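Local atomic coordinates of probable uracil-DNA glycosylase (Acanthamoeba polyphaga mimivirus, PDB entry 5X55), a protein that is a probable uracil-DNA glycosylase of a giant virus, a member of the uracil-DNA glycosylase superfamily with a four-stranded parallel sheet flanked by helices. Residues A[227-233]-A[345-351]. Numbering follows the deposited sequence.
Sequences NLIKFNH and FNSVDHF
The C-terminal end of helix 219-230 packs against the N-cap of helix 350-360, with Asp-349 held between Phe-231 and His-233. His-233 NE2 donates to Asp-349 OD1 at 2.7 Å, nearly within the imidazole plane and on the syn lone pair of the carboxylate. The same oxygen caps the new helix at Gly-352 N and accepts from a water, which also donates to Asn-227 OD1 and accepts from Phe-351 N. Three donors thus grip OD1 and fix the rotation of the carboxylate. Phe-231 lies flat on Asp-349, ring and carboxylate planes only 8° apart, and Asp-349 CB sits 3.5 Å from the ring centroid in a CH-pi contact. A Schellman motif, with Asn-232 at positive phi as its C' residue, ends helix 219-230, and the chain beyond it places His-233 beside Asp-349. In this alpha/beta fold of the uracil-DNA glycosylase superfamily the contact lies beside strand 312-316, an outer strand of the parallel sheet, whose Ser-316 touches Phe-345, Val-348 and His-350. Asn-227, its CG anti to the backbone N (chi1 -175°), sends ND2 to Val-348 O at 2.9 Å, an almost straight bond of 166° in the amide plane, while its CB rests 3.6 Å from Phe-345 CE1. Leu-228 CD2 lies over one face of the Phe-351 ring, 3.8 Å from its centroid, and Trp-368 meets that ring edge-to-face. At the exposed margin the extended Lys-230 carries NZ to Asn-346 O at 2.8 Å.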
loop_
_atom_site.group_PDB
_atom_site.type_symbol
_atom_site.label_atom_id
_atom_site.label_comp_id
_atom_site.label_asym_id
_atom_site.label_seq_id
_atom_site.Cartn_x
_atom_site.Cartn_y
_atom_site.Cartn_z
ATOM N N ASN A 227 13.694 0.873 12.687
ATOM C CA ASN A 227 12.721 1.021 13.767
ATOM C C ASN A 227 12.367 -0.329 14.390
ATOM O O ASN A 227 12.269 -0.450 15.621
ATOM C CB ASN A 227 11.463 1.725 13.239
ATOM C CG ASN A 227 10.453 2.017 14.329
ATOM O OD1 ASN A 227 9.611 1.179 14.662
ATOM N ND2 ASN A 227 10.533 3.215 14.895
ATOM N N LEU A 228 12.160 -1.361 13.564
ATOM C CA LEU A 228 11.867 -2.686 14.125
ATOM C C LEU A 228 13.009 -3.178 15.008
ATOM O O LEU A 228 12.772 -3.744 16.082
ATOM C CB LEU A 228 11.580 -3.689 13.013
ATOM C CG LEU A 228 10.204 -3.535 12.349
ATOM C CD1 LEU A 228 10.262 -3.952 10.891
ATOM C CD2 LEU A 228 9.169 -4.372 13.107
ATOM N N ILE A 229 14.257 -2.958 14.574
ATOM C CA ILE A 229 15.417 -3.363 15.369
ATOM C C ILE A 229 15.452 -2.595 16.693
ATOM O O ILE A 229 15.629 -3.180 17.772
ATOM C CB ILE A 229 16.709 -3.172 14.547
ATOM C CG1 ILE A 229 16.831 -4.287 13.499
ATOM C CG2 ILE A 229 17.949 -3.184 15.443
ATOM C CD1 ILE A 229 17.578 -3.886 12.248
ATOM N N LYS A 230 15.240 -1.275 16.629
ATOM C CA LYS A 230 15.293 -0.424 17.819
ATOM C C LYS A 230 14.308 -0.858 18.904
ATOM O O LYS A 230 14.608 -0.754 20.102
ATOM C CB LYS A 230 15.024 1.021 17.414
ATOM C CG LYS A 230 14.880 1.985 18.553
ATOM C CD LYS A 230 14.881 3.425 18.037
ATOM C CE LYS A 230 14.330 4.361 19.102
ATOM N NZ LYS A 230 14.490 5.793 18.731
ATOM N N PHE A 231 13.129 -1.339 18.524
ATOM C CA PHE A 231 12.136 -1.689 19.526
ATOM C C PHE A 231 12.015 -3.193 19.706
ATOM O O PHE A 231 10.989 -3.679 20.198
ATOM C CB PHE A 231 10.799 -1.042 19.179
ATOM C CG PHE A 231 10.803 0.448 19.384
ATOM C CD1 PHE A 231 10.689 0.982 20.661
ATOM C CD2 PHE A 231 10.954 1.307 18.314
ATOM C CE1 PHE A 231 10.698 2.373 20.869
ATOM C CE2 PHE A 231 10.963 2.695 18.507
ATOM C CZ PHE A 231 10.836 3.231 19.788
ATOM N N ASN A 232 13.055 -3.929 19.311
ATOM C CA ASN A 232 13.254 -5.333 19.657
ATOM C C ASN A 232 12.260 -6.251 18.951
ATOM O O ASN A 232 11.926 -7.316 19.457
ATOM C CB ASN A 232 13.197 -5.553 21.180
ATOM C CG ASN A 232 13.874 -6.851 21.602
ATOM O OD1 ASN A 232 14.810 -7.318 20.947
ATOM N ND2 ASN A 232 13.389 -7.447 22.672
ATOM N N HIS A 233 11.768 -5.856 17.785
ATOM C CA HIS A 233 10.886 -6.718 17.005
ATOM C C HIS A 233 11.648 -7.535 15.983
ATOM O O HIS A 233 11.053 -8.387 15.319
ATOM C CB HIS A 233 9.828 -5.871 16.300
ATOM C CG HIS A 233 9.044 -5.014 17.241
ATOM N ND1 HIS A 233 8.193 -5.539 18.191
ATOM C CD2 HIS A 233 9.010 -3.672 17.402
ATOM C CE1 HIS A 233 7.654 -4.554 18.885
ATOM N NE2 HIS A 233 8.130 -3.411 18.425
ATOM N N PHE A 345 9.052 9.521 13.008
ATOM C CA PHE A 345 8.921 8.094 12.759
ATOM C C PHE A 345 9.828 7.280 13.669
ATOM O O PHE A 345 9.394 6.282 14.256
ATOM C CB PHE A 345 9.233 7.784 11.292
ATOM C CG PHE A 345 9.155 6.314 10.969
ATOM C CD1 PHE A 345 10.271 5.484 11.138
ATOM C CD2 PHE A 345 7.947 5.752 10.556
ATOM C CE1 PHE A 345 10.179 4.124 10.865
ATOM C CE2 PHE A 345 7.844 4.398 10.288
ATOM C CZ PHE A 345 8.963 3.581 10.431
ATOM N N ASN A 346 11.095 7.674 13.786
ATOM C CA ASN A 346 12.040 6.812 14.487
ATOM C C ASN A 346 11.895 6.858 16.005
ATOM O O ASN A 346 12.604 6.122 16.691
ATOM C CB ASN A 346 13.497 7.126 14.080
ATOM C CG ASN A 346 13.958 8.544 14.447
ATOM O OD1 ASN A 346 13.232 9.336 15.055
ATOM N ND2 ASN A 346 15.199 8.856 14.075
ATOM N N SER A 347 10.987 7.668 16.543
ATOM C CA SER A 347 10.772 7.731 17.983
ATOM C C SER A 347 9.553 6.939 18.452
ATOM O O SER A 347 9.371 6.788 19.661
ATOM C CB SER A 347 10.628 9.195 18.436
ATOM O OG SER A 347 9.347 9.704 18.101
ATOM N N VAL A 348 8.719 6.432 17.537
ATOM C CA VAL A 348 7.485 5.725 17.879
ATOM C C VAL A 348 7.703 4.237 17.689
ATOM O O VAL A 348 8.348 3.804 16.722
ATOM C CB VAL A 348 6.299 6.201 17.015
ATOM C CG1 VAL A 348 5.019 5.447 17.383
ATOM C CG2 VAL A 348 6.093 7.702 17.131
ATOM N N ASP A 349 7.164 3.441 18.608
ATOM C CA ASP A 349 7.216 1.991 18.460
ATOM C C ASP A 349 5.954 1.558 17.716
ATOM O O ASP A 349 5.007 1.026 18.297
ATOM C CB ASP A 349 7.348 1.331 19.819
ATOM C CG ASP A 349 7.485 -0.175 19.737
ATOM O OD1 ASP A 349 7.618 -0.728 18.629
ATOM O OD2 ASP A 349 7.496 -0.808 20.808
ATOM N N HIS A 350 5.956 1.802 16.395
ATOM C CA HIS A 350 4.779 1.518 15.571
ATOM C C HIS A 350 4.302 0.082 15.746
ATOM O O HIS A 350 3.113 -0.172 15.980
ATOM C CB HIS A 350 5.088 1.778 14.103
ATOM C CG HIS A 350 5.783 3.078 13.866
ATOM N ND1 HIS A 350 5.104 4.257 13.656
ATOM C CD2 HIS A 350 7.100 3.388 13.830
ATOM C CE1 HIS A 350 5.971 5.238 13.501
ATOM N NE2 HIS A 350 7.189 4.735 13.589
ATOM N N PHE A 351 5.228 -0.870 15.627
ATOM C CA PHE A 351 4.863 -2.277 15.607
ATOM C C PHE A 351 4.593 -2.801 17.004
ATOM O O PHE A 351 3.771 -3.706 17.168
ATOM C CB PHE A 351 5.961 -3.060 14.887
ATOM C CG PHE A 351 6.197 -2.548 13.491
ATOM C CD1 PHE A 351 5.445 -3.029 12.427
ATOM C CD2 PHE A 351 7.119 -1.529 13.253
ATOM C CE1 PHE A 351 5.631 -2.528 11.137
ATOM C CE2 PHE A 351 7.324 -1.034 11.964
ATOM C CZ PHE A 351 6.566 -1.521 10.906
HETATM O O HOH W 1 8.392 -0.611 16.078
HETATM O O HOH W 2 13.827 3.988 14.504
#